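Acyl-coenzyme A oxidase acox-1.1 (Caenorhabditis elegans, PDB 5K3H) catalyses the FAD-dependent desaturation of fatty acyl-CoA thioesters to (2E)-enoyl-CoA with release of hydrogen peroxide, the first step of peroxisomal beta-oxidation. Local coordinates at residues B[113-116]-B[117-121]; B[128-131]-B[132-135]; B[167-171]-B[172-176]. All blocks are in the same frame, centred on the assembly; numbering follows the deposited sequence.

Contact 1. Residues B[113-116]-B[117-121]; sequences MALH and GVMFI
Leu-115 O takes backbone bonds from both Met-119 N (2.9 Å) and Phe-120 N (3.1 Å), from opposite faces of its carbonyl plane, in the wider pi-type turn at 117-120 of helix 114-127, and Ile-121 N repeats the five-residue spacing with His-116 O at 3.1 Å. On the side chains, Leu-115 CD1 lies alongside Met-119 CG at 3.7 Å, the two pointing the same way. His-116 has CG anti to the backbone N (chi1 -177°), which sets its ring beside the Phe-120 ring and the end of Ile-121. Phe-120 CD2 meets His-116 ND1 at 3.7 Å, the ring planes 42° apart. Ile-121 CD1 reaches His-116 NE2 at 3.6 Å, while Met-113 CE lies over one face of the imidazole, toward its rim. Both ring nitrogens bond outside, NE2 with Ala-140 O and ND1 with Gly-147 N. Met-119 also packs on Tyr-149, an FAD-binding residue. The buried imidazole thus has apolar neighbours around it and a polar partner at each nitrogen, which would fix its rotation and tie this helix to Ala-140 near the end of helix 130-141 and to Gly-147 at the start of strand 147-150.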
ATOM      1  N   MET B 113      -0.364  -8.003  25.285  1.00 25.36           N
ATOM      2  CA  MET B 113      -1.706  -8.002  25.848  1.00 25.07           C
ATOM      3  C   MET B 113      -2.659  -7.172  25.006  1.00 24.27           C
ATOM      4  O   MET B 113      -3.694  -6.718  25.506  1.00 22.87           O
ATOM      5  CB  MET B 113      -1.669  -7.514  27.296  1.00 26.18           C
ATOM      6  CG  MET B 113      -0.991  -8.510  28.193  1.00 28.28           C
ATOM      7  SD  MET B 113      -0.974  -8.037  29.925  1.00 31.64           S
ATOM      8  CE  MET B 113      -2.719  -7.930  30.321  1.00 29.53           C
ATOM      9  N   ALA B 114      -2.320  -6.981  23.736  1.00 23.16           N
ATOM     10  CA  ALA B 114      -3.151  -6.202  22.826  1.00 23.37           C
ATOM     11  C   ALA B 114      -4.576  -6.743  22.720  1.00 23.87           C
ATOM     12  O   ALA B 114      -5.539  -5.978  22.721  1.00 24.78           O
ATOM     13  CB  ALA B 114      -2.506  -6.131  21.450  1.00 22.92           C
ATOM     14  N   LEU B 115      -4.706  -8.062  22.626  1.00 23.77           N
ATOM     15  CA  LEU B 115      -6.017  -8.694  22.510  1.00 24.17           C
ATOM     16  C   LEU B 115      -6.690  -8.887  23.868  1.00 24.01           C
ATOM     17  O   LEU B 115      -7.915  -8.963  23.957  1.00 24.06           O
ATOM     18  CB  LEU B 115      -5.908 -10.033  21.777  1.00 24.28           C
ATOM     19  CG  LEU B 115      -6.053  -9.971  20.255  1.00 25.30           C
ATOM     20  CD1 LEU B 115      -7.465  -9.561  19.867  1.00 25.92           C
ATOM     21  CD2 LEU B 115      -5.032  -9.017  19.656  1.00 24.03           C
ATOM     22  N   HIS B 116      -5.882  -8.965  24.919  1.00 27.19           N
ATOM     23  CA  HIS B 116      -6.395  -9.143  26.278  1.00 27.77           C
ATOM     24  C   HIS B 116      -7.492  -8.133  26.604  1.00 27.36           C
ATOM     25  O   HIS B 116      -8.517  -8.480  27.213  1.00 26.87           O
ATOM     26  CB  HIS B 116      -5.242  -9.035  27.268  1.00 28.64           C
ATOM     27  CG  HIS B 116      -5.648  -9.279  28.678  1.00 29.66           C
ATOM     28  ND1 HIS B 116      -5.708 -10.539  29.229  1.00 29.76           N
ATOM     29  CD2 HIS B 116      -6.011  -8.416  29.656  1.00 29.73           C
ATOM     30  CE1 HIS B 116      -6.095 -10.441  30.487  1.00 30.68           C
ATOM     31  NE2 HIS B 116      -6.290  -9.164  30.769  1.00 31.22           N
ATOM     32  N   GLY B 117      -7.261  -6.864  26.271  1.00 26.92           N
ATOM     33  CA  GLY B 117      -8.244  -5.819  26.504  1.00 27.04           C
ATOM     34  C   GLY B 117      -9.263  -5.618  25.398  1.00 27.13           C
ATOM     35  O   GLY B 117     -10.401  -5.216  25.661  1.00 28.22           O
ATOM     36  N   VAL B 118      -8.858  -5.875  24.151  1.00 27.43           N
ATOM     37  CA  VAL B 118      -9.720  -5.584  23.006  1.00 28.77           C
ATOM     38  C   VAL B 118     -10.832  -6.621  22.881  1.00 31.22           C
ATOM     39  O   VAL B 118     -11.987  -6.277  22.612  1.00 30.71           O
ATOM     40  CB  VAL B 118      -8.879  -5.501  21.710  1.00 29.00           C
ATOM     41  CG1 VAL B 118      -9.773  -5.411  20.513  1.00 28.41           C
ATOM     42  CG2 VAL B 118      -7.952  -4.298  21.727  1.00 28.21           C
ATOM     43  N   MET B 119     -10.515  -7.894  23.084  1.00 31.13           N
ATOM     44  CA  MET B 119     -11.484  -8.960  22.864  1.00 31.36           C
ATOM     45  C   MET B 119     -11.709  -9.835  24.084  1.00 29.27           C
ATOM     46  O   MET B 119     -12.850 -10.192  24.369  1.00 27.47           O
ATOM     47  CB  MET B 119     -11.034  -9.869  21.698  1.00 34.91           C
ATOM     48  CG  MET B 119     -11.129  -9.263  20.301  1.00 37.13           C
ATOM     49  SD  MET B 119     -12.773  -8.690  19.840  1.00 47.09           S
ATOM     50  CE  MET B 119     -13.792 -10.076  20.316  1.00 48.70           C
ATOM     51  N   PHE B 120     -10.653 -10.216  24.801  1.00 31.55           N
ATOM     52  CA  PHE B 120     -10.808 -11.187  25.882  1.00 31.19           C
ATOM     53  C   PHE B 120     -11.769 -10.672  26.944  1.00 31.79           C
ATOM     54  O   PHE B 120     -12.825 -11.274  27.203  1.00 32.43           O
ATOM     55  CB  PHE B 120      -9.436 -11.485  26.494  1.00 30.52           C
ATOM     56  CG  PHE B 120      -9.435 -12.563  27.535  1.00 29.52           C
ATOM     57  CD1 PHE B 120      -9.908 -13.830  27.243  1.00 29.32           C
ATOM     58  CD2 PHE B 120      -8.874 -12.335  28.784  1.00 28.85           C
ATOM     59  CE1 PHE B 120      -9.867 -14.847  28.204  1.00 29.60           C
ATOM     60  CE2 PHE B 120      -8.816 -13.338  29.744  1.00 29.73           C
ATOM     61  CZ  PHE B 120      -9.314 -14.597  29.455  1.00 29.75           C
ATOM     62  N   ILE B 121     -11.438  -9.529  27.548  1.00 34.69           N
ATOM     63  CA  ILE B 121     -12.286  -8.971  28.599  1.00 31.99           C
ATOM     64  C   ILE B 121     -13.660  -8.604  28.043  1.00 31.79           C
ATOM     65  O   ILE B 121     -14.677  -8.947  28.682  1.00 30.63           O
ATOM     66  CB  ILE B 121     -11.570  -7.822  29.307  1.00 32.20           C
ATOM     67  CG1 ILE B 121     -10.546  -8.389  30.284  1.00 32.34           C
ATOM     68  CG2 ILE B 121     -12.546  -6.898  29.995  1.00 32.62           C
ATOM     69  CD1 ILE B 121      -9.460  -7.419  30.686  1.00 34.08           C
TER

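Contact 2. Residues B[128-131]-B[132-135]; sequences ASDE and QQAK
The side chain of Gln-132 turns back to grip the backbone of Ser-129, three residues earlier. The two residues form a capping box at the start of helix 130-141, with Ser-129 as N-cap. Ser-129 N bonds Gln-132 OE1 at 2.7 Å, in the carbonyl plane and on a lone pair. The bond is almost straight, 176° at the hydrogen. In return Ser-129 OG accepts from Gln-132 N at 2.9 Å. The hydroxyl sits between the backbone N and the carbonyl carbon (chi1 75°), and from there it faces the first turn. Ser-129 OG also gives Gln-132 OE1 a weak bond, 3.3 Å. The amide has work outside too. NE2 donates to Thr-263 O and Leu-265 O, and OE1 also accepts from Met-267 N, so the buried group is held at both ends. With an alanine here instead of Gln-132, Ser-129 N is likely to lose its side-chain acceptor, and the tie from this helix start to Thr-263, Leu-265 and Met-267 is likely to go with it. Ala-128 CB packs 3.8 Å from Gln-132 CB and 3.9 Å from Gln-133 CG. Regular helix bonding then takes over. Ala-134 N bonds Asp-130 O at 3.0 Å, and Gln-133 N bonds Ser-129 O at 2.6 Å.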
ATOM      1  N   ALA B 128     -19.930 -14.347  29.667  1.00 37.65           N
ATOM      2  CA  ALA B 128     -19.760 -15.083  30.908  1.00 39.32           C
ATOM      3  C   ALA B 128     -20.869 -14.707  31.889  1.00 41.37           C
ATOM      4  O   ALA B 128     -21.340 -13.563  31.904  1.00 39.89           O
ATOM      5  CB  ALA B 128     -18.384 -14.806  31.516  1.00 38.70           C
ATOM      6  N   SER B 129     -21.341 -15.695  32.653  1.00 39.78           N
ATOM      7  CA  SER B 129     -22.315 -15.410  33.694  1.00 43.37           C
ATOM      8  C   SER B 129     -21.666 -14.582  34.799  1.00 44.35           C
ATOM      9  O   SER B 129     -20.440 -14.509  34.912  1.00 46.14           O
ATOM     10  CB  SER B 129     -22.891 -16.706  34.269  1.00 42.00           C
ATOM     11  OG  SER B 129     -21.953 -17.355  35.127  1.00 42.09           O
ATOM     12  N   ASP B 130     -22.513 -13.997  35.641  1.00 43.99           N
ATOM     13  CA  ASP B 130     -22.043 -13.219  36.774  1.00 44.65           C
ATOM     14  C   ASP B 130     -21.113 -14.128  37.567  1.00 43.16           C
ATOM     15  O   ASP B 130     -19.968 -13.770  37.839  1.00 43.99           O
ATOM     16  CB  ASP B 130     -23.214 -12.765  37.644  1.00 45.85           C
ATOM     17  CG  ASP B 130     -23.737 -11.398  37.249  1.00 48.64           C
ATOM     18  OD1 ASP B 130     -23.060 -10.392  37.547  1.00 54.87           O
ATOM     19  OD2 ASP B 130     -24.825 -11.330  36.639  1.00 50.50           O
ATOM     20  N   GLU B 131     -21.606 -15.311  37.929  1.00 43.96           N
ATOM     21  CA  GLU B 131     -20.781 -16.264  38.661  1.00 46.08           C
ATOM     22  C   GLU B 131     -19.478 -16.546  37.916  1.00 46.92           C
ATOM     23  O   GLU B 131     -18.431 -16.753  38.541  1.00 49.39           O
ATOM     24  CB  GLU B 131     -21.574 -17.543  38.906  1.00 49.03           C
ATOM     25  CG  GLU B 131     -20.870 -18.593  39.728  1.00 51.58           C
ATOM     26  CD  GLU B 131     -21.801 -19.760  40.051  1.00 54.35           C
ATOM     27  OE1 GLU B 131     -22.897 -19.836  39.438  1.00 55.31           O
ATOM     28  OE2 GLU B 131     -21.456 -20.574  40.942  1.00 56.19           O
ATOM     29  N   GLN B 132     -19.532 -16.604  36.576  1.00 41.83           N
ATOM     30  CA  GLN B 132     -18.314 -16.840  35.800  1.00 42.72           C
ATOM     31  C   GLN B 132     -17.396 -15.617  35.791  1.00 39.77           C
ATOM     32  O   GLN B 132     -16.170 -15.757  35.887  1.00 38.51           O
ATOM     33  CB  GLN B 132     -18.668 -17.289  34.378  1.00 42.68           C
ATOM     34  CG  GLN B 132     -19.178 -18.728  34.328  1.00 42.27           C
ATOM     35  CD  GLN B 132     -19.832 -19.101  33.007  1.00 42.09           C
ATOM     36  OE1 GLN B 132     -20.483 -18.275  32.372  1.00 41.86           O
ATOM     37  NE2 GLN B 132     -19.656 -20.353  32.585  1.00 42.39           N
ATOM     38  N   GLN B 133     -17.970 -14.413  35.681  1.00 42.84           N
ATOM     39  CA  GLN B 133     -17.178 -13.184  35.718  1.00 42.28           C
ATOM     40  C   GLN B 133     -16.410 -13.049  37.024  1.00 44.06           C
ATOM     41  O   GLN B 133     -15.250 -12.607  37.033  1.00 42.24           O
ATOM     42  CB  GLN B 133     -18.093 -11.987  35.517  1.00 41.35           C
ATOM     43  CG  GLN B 133     -18.680 -11.923  34.129  1.00 40.04           C
ATOM     44  CD  GLN B 133     -19.587 -10.747  33.970  1.00 38.19           C
ATOM     45  OE1 GLN B 133     -19.802 -10.004  34.913  1.00 38.59           O
ATOM     46  NE2 GLN B 133     -20.149 -10.580  32.784  1.00 37.58           N
ATOM     47  N   ALA B 134     -17.056 -13.402  38.145  1.00 42.08           N
ATOM     48  CA  ALA B 134     -16.390 -13.363  39.444  1.00 45.60           C
ATOM     49  C   ALA B 134     -15.148 -14.242  39.462  1.00 46.77           C
ATOM     50  O   ALA B 134     -14.193 -13.953  40.193  1.00 51.00           O
ATOM     51  CB  ALA B 134     -17.376 -13.777  40.547  1.00 45.29           C
ATOM     52  N   LYS B 135     -15.139 -15.299  38.648  1.00 44.19           N
ATOM     53  CA  LYS B 135     -14.039 -16.250  38.612  1.00 43.56           C
ATOM     54  C   LYS B 135     -12.962 -15.896  37.584  1.00 40.77           C
ATOM     55  O   LYS B 135     -11.766 -15.969  37.904  1.00 41.67           O
ATOM     56  CB  LYS B 135     -14.582 -17.643  38.280  1.00 45.74           C
ATOM     57  CG  LYS B 135     -13.533 -18.761  38.327  1.00 50.51           C
ATOM     58  CD  LYS B 135     -14.124 -20.125  37.907  1.00 51.60           C
ATOM     59  CE  LYS B 135     -15.159 -20.664  38.905  1.00 55.58           C
ATOM     60  NZ  LYS B 135     -15.593 -22.040  38.472  1.00 56.51           N
TER

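Contact 3. Residues B[167-171]-B[172-176]; sequences ATYDI and GTQEF
A beta hairpin joins strands 166-170 and 175-179, and its turn ends in a G1 beta bulge in which Gln-174 and Glu-175 both face Asp-170. Asp-170 and Glu-175 are an antiparallel hydrogen-bonded pair. Asp-170 N meets Glu-175 O at 2.8 Å, and Glu-175 N returns to Asp-170 O over a longer 3.3 Å. Gln-174 takes up left-handed backbone angles (phi 51°, psi 55°), as the first residue of such a bulge does. The carboxylate of Asp-170 reaches over the turn. Asp-170 OD1 accepts from Thr-173 N at 3.2 Å, met from above the carboxylate plane. Thr-173 OG1 turns instead to Glu-175 OE1, 2.8 Å away, on the anti lone pair. Arg-259 forms salt bridges with both Asp-170 OD2 and Glu-175 OE1, which probably offsets the nearness of two like charges. Tyr-169 and Phe-176, a non-hydrogen-bonded pair, lie on the other face of the hairpin. Tyr-169 CD1 stands over one face of the Phe-176 ring, toward its rim, 3.7 Å from Phe-176 CZ. The planes are 44° apart. The Tyr-169 ring runs beside Gln-174, with Tyr-169 OH 3.7 Å from Gln-174 CG, and OH bonds Ala-274 O. Phe-176 CA also makes a CH...O contact with Thr-168 O. In the mixed sheet, strand 166-170 runs parallel to strand 199-208, where Met-206 touches Phe-176. Strand 175-179 pairs antiparallel with strand 258-261, which carries Arg-259.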
ATOM      1  N   ALA B 167     -16.877 -28.752  20.111  1.00 23.94           N
ATOM      2  CA  ALA B 167     -16.960 -28.923  21.552  1.00 24.18           C
ATOM      3  C   ALA B 167     -18.108 -29.888  21.780  1.00 23.75           C
ATOM      4  O   ALA B 167     -19.276 -29.504  21.650  1.00 23.32           O
ATOM      5  CB  ALA B 167     -17.199 -27.593  22.267  1.00 24.08           C
ATOM      6  N   THR B 168     -17.789 -31.125  22.130  1.00 22.25           N
ATOM      7  CA  THR B 168     -18.793 -32.172  22.215  1.00 23.55           C
ATOM      8  C   THR B 168     -19.107 -32.385  23.688  1.00 24.70           C
ATOM      9  O   THR B 168     -18.189 -32.550  24.509  1.00 24.86           O
ATOM     10  CB  THR B 168     -18.323 -33.481  21.566  1.00 23.51           C
ATOM     11  OG1 THR B 168     -17.940 -33.256  20.199  1.00 23.60           O
ATOM     12  CG2 THR B 168     -19.441 -34.511  21.583  1.00 23.23           C
ATOM     13  N   TYR B 169     -20.392 -32.304  24.031  1.00 26.02           N
ATOM     14  CA  TYR B 169     -20.782 -32.430  25.425  1.00 28.02           C
ATOM     15  C   TYR B 169     -20.760 -33.900  25.819  1.00 27.26           C
ATOM     16  O   TYR B 169     -21.491 -34.716  25.243  1.00 27.45           O
ATOM     17  CB  TYR B 169     -22.163 -31.835  25.687  1.00 28.58           C
ATOM     18  CG  TYR B 169     -22.439 -31.889  27.165  1.00 29.68           C
ATOM     19  CD1 TYR B 169     -21.508 -31.373  28.058  1.00 30.32           C
ATOM     20  CD2 TYR B 169     -23.588 -32.480  27.681  1.00 30.33           C
ATOM     21  CE1 TYR B 169     -21.715 -31.414  29.408  1.00 31.68           C
ATOM     22  CE2 TYR B 169     -23.806 -32.523  29.052  1.00 30.96           C
ATOM     23  CZ  TYR B 169     -22.859 -31.986  29.906  1.00 31.33           C
ATOM     24  OH  TYR B 169     -23.007 -32.006  31.275  1.00 33.60           O
ATOM     25  N   ASP B 170     -19.939 -34.225  26.819  1.00 28.96           N
ATOM     26  CA  ASP B 170     -19.812 -35.575  27.358  1.00 29.95           C
ATOM     27  C   ASP B 170     -20.678 -35.658  28.611  1.00 30.47           C
ATOM     28  O   ASP B 170     -20.273 -35.203  29.684  1.00 31.96           O
ATOM     29  CB  ASP B 170     -18.345 -35.861  27.653  1.00 30.61           C
ATOM     30  CG  ASP B 170     -18.104 -37.285  28.115  1.00 32.18           C
ATOM     31  OD1 ASP B 170     -18.998 -37.881  28.760  1.00 34.13           O
ATOM     32  OD2 ASP B 170     -17.001 -37.813  27.839  1.00 33.63           O
ATOM     33  N   ILE B 171     -21.868 -36.256  28.476  1.00 29.71           N
ATOM     34  CA  ILE B 171     -22.849 -36.281  29.564  1.00 31.26           C
ATOM     35  C   ILE B 171     -22.364 -37.130  30.732  1.00 32.47           C
ATOM     36  O   ILE B 171     -22.670 -36.838  31.895  1.00 33.73           O
ATOM     37  CB  ILE B 171     -24.215 -36.757  29.040  1.00 31.93           C
ATOM     38  CG1 ILE B 171     -24.709 -35.849  27.901  1.00 31.66           C
ATOM     39  CG2 ILE B 171     -25.241 -36.802  30.174  1.00 32.78           C
ATOM     40  CD1 ILE B 171     -25.986 -36.333  27.210  1.00 32.51           C
ATOM     41  N   GLY B 172     -21.633 -38.208  30.452  1.00 32.62           N
ATOM     42  CA  GLY B 172     -21.157 -39.060  31.524  1.00 35.50           C
ATOM     43  C   GLY B 172     -20.230 -38.336  32.479  1.00 38.61           C
ATOM     44  O   GLY B 172     -20.344 -38.483  33.698  1.00 43.06           O
ATOM     45  N   THR B 173     -19.309 -37.537  31.943  1.00 34.77           N
ATOM     46  CA  THR B 173     -18.293 -36.856  32.739  1.00 33.70           C
ATOM     47  C   THR B 173     -18.592 -35.382  32.983  1.00 32.75           C
ATOM     48  O   THR B 173     -17.776 -34.700  33.608  1.00 35.74           O
ATOM     49  CB  THR B 173     -16.930 -37.000  32.067  1.00 34.04           C
ATOM     50  OG1 THR B 173     -16.929 -36.291  30.816  1.00 32.73           O
ATOM     51  CG2 THR B 173     -16.664 -38.468  31.794  1.00 33.11           C
ATOM     52  N   GLN B 174     -19.699 -34.864  32.452  1.00 33.05           N
ATOM     53  CA  GLN B 174     -20.058 -33.449  32.558  1.00 33.99           C
ATOM     54  C   GLN B 174     -18.900 -32.549  32.143  1.00 32.23           C
ATOM     55  O   GLN B 174     -18.464 -31.662  32.889  1.00 33.49           O
ATOM     56  CB  GLN B 174     -20.516 -33.111  33.969  1.00 35.48           C
ATOM     57  CG  GLN B 174     -21.854 -33.725  34.356  1.00 37.89           C
ATOM     58  CD  GLN B 174     -22.099 -33.573  35.829  1.00 41.04           C
ATOM     59  OE1 GLN B 174     -21.964 -34.533  36.583  1.00 44.00           O
ATOM     60  NE2 GLN B 174     -22.418 -32.346  36.262  1.00 41.32           N
ATOM     61  N   GLU B 175     -18.403 -32.789  30.931  1.00 31.02           N
ATOM     62  CA  GLU B 175     -17.274 -32.077  30.357  1.00 30.17           C
ATOM     63  C   GLU B 175     -17.547 -31.794  28.891  1.00 28.68           C
ATOM     64  O   GLU B 175     -18.307 -32.520  28.245  1.00 27.82           O
ATOM     65  CB  GLU B 175     -15.989 -32.885  30.477  1.00 30.69           C
ATOM     66  CG  GLU B 175     -15.356 -32.909  31.840  1.00 30.63           C
ATOM     67  CD  GLU B 175     -14.227 -33.895  31.871  1.00 30.68           C
ATOM     68  OE1 GLU B 175     -14.444 -35.053  31.449  1.00 31.40           O
ATOM     69  OE2 GLU B 175     -13.105 -33.503  32.240  1.00 30.46           O
ATOM     70  N   PHE B 176     -16.926 -30.732  28.373  1.00 29.61           N
ATOM     71  CA  PHE B 176     -16.826 -30.518  26.929  1.00 27.87           C
ATOM     72  C   PHE B 176     -15.493 -31.041  26.419  1.00 27.30           C
ATOM     73  O   PHE B 176     -14.454 -30.819  27.054  1.00 26.00           O
ATOM     74  CB  PHE B 176     -17.012 -29.042  26.572  1.00 27.60           C
ATOM     75  CG  PHE B 176     -18.434 -28.590  26.711  1.00 26.92           C
ATOM     76  CD1 PHE B 176     -19.346 -28.820  25.693  1.00 26.53           C
ATOM     77  CD2 PHE B 176     -18.875 -28.018  27.885  1.00 26.55           C
ATOM     78  CE1 PHE B 176     -20.661 -28.445  25.813  1.00 26.34           C
ATOM     79  CE2 PHE B 176     -20.188 -27.641  28.024  1.00 26.86           C
ATOM     80  CZ  PHE B 176     -21.089 -27.849  26.977  1.00 26.47           C
TER

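The three contacts come in series along the chain and lie on the same side of its centre. Contacts 1 and 2 sit on successive helices, 114-127 and 130-141, in the N-terminal region of the acyl-CoA oxidase. Their centres are about 17 Å apart. Contact 3 is the tip of a hairpin in the mixed sheet that follows, its centre about 20 Å from that of contact 2 and about 28 Å from that of contact 1. None touches another. Contact 1 lies nearest the centre of the chain, beside FAD-binding residues Tyr-149 and Gly-191; contact 3 lies farthest out. Contact 1 is thus the one nearest an FAD site shared between the two subunits, while contacts 2 and 3 lie in parts farther from it.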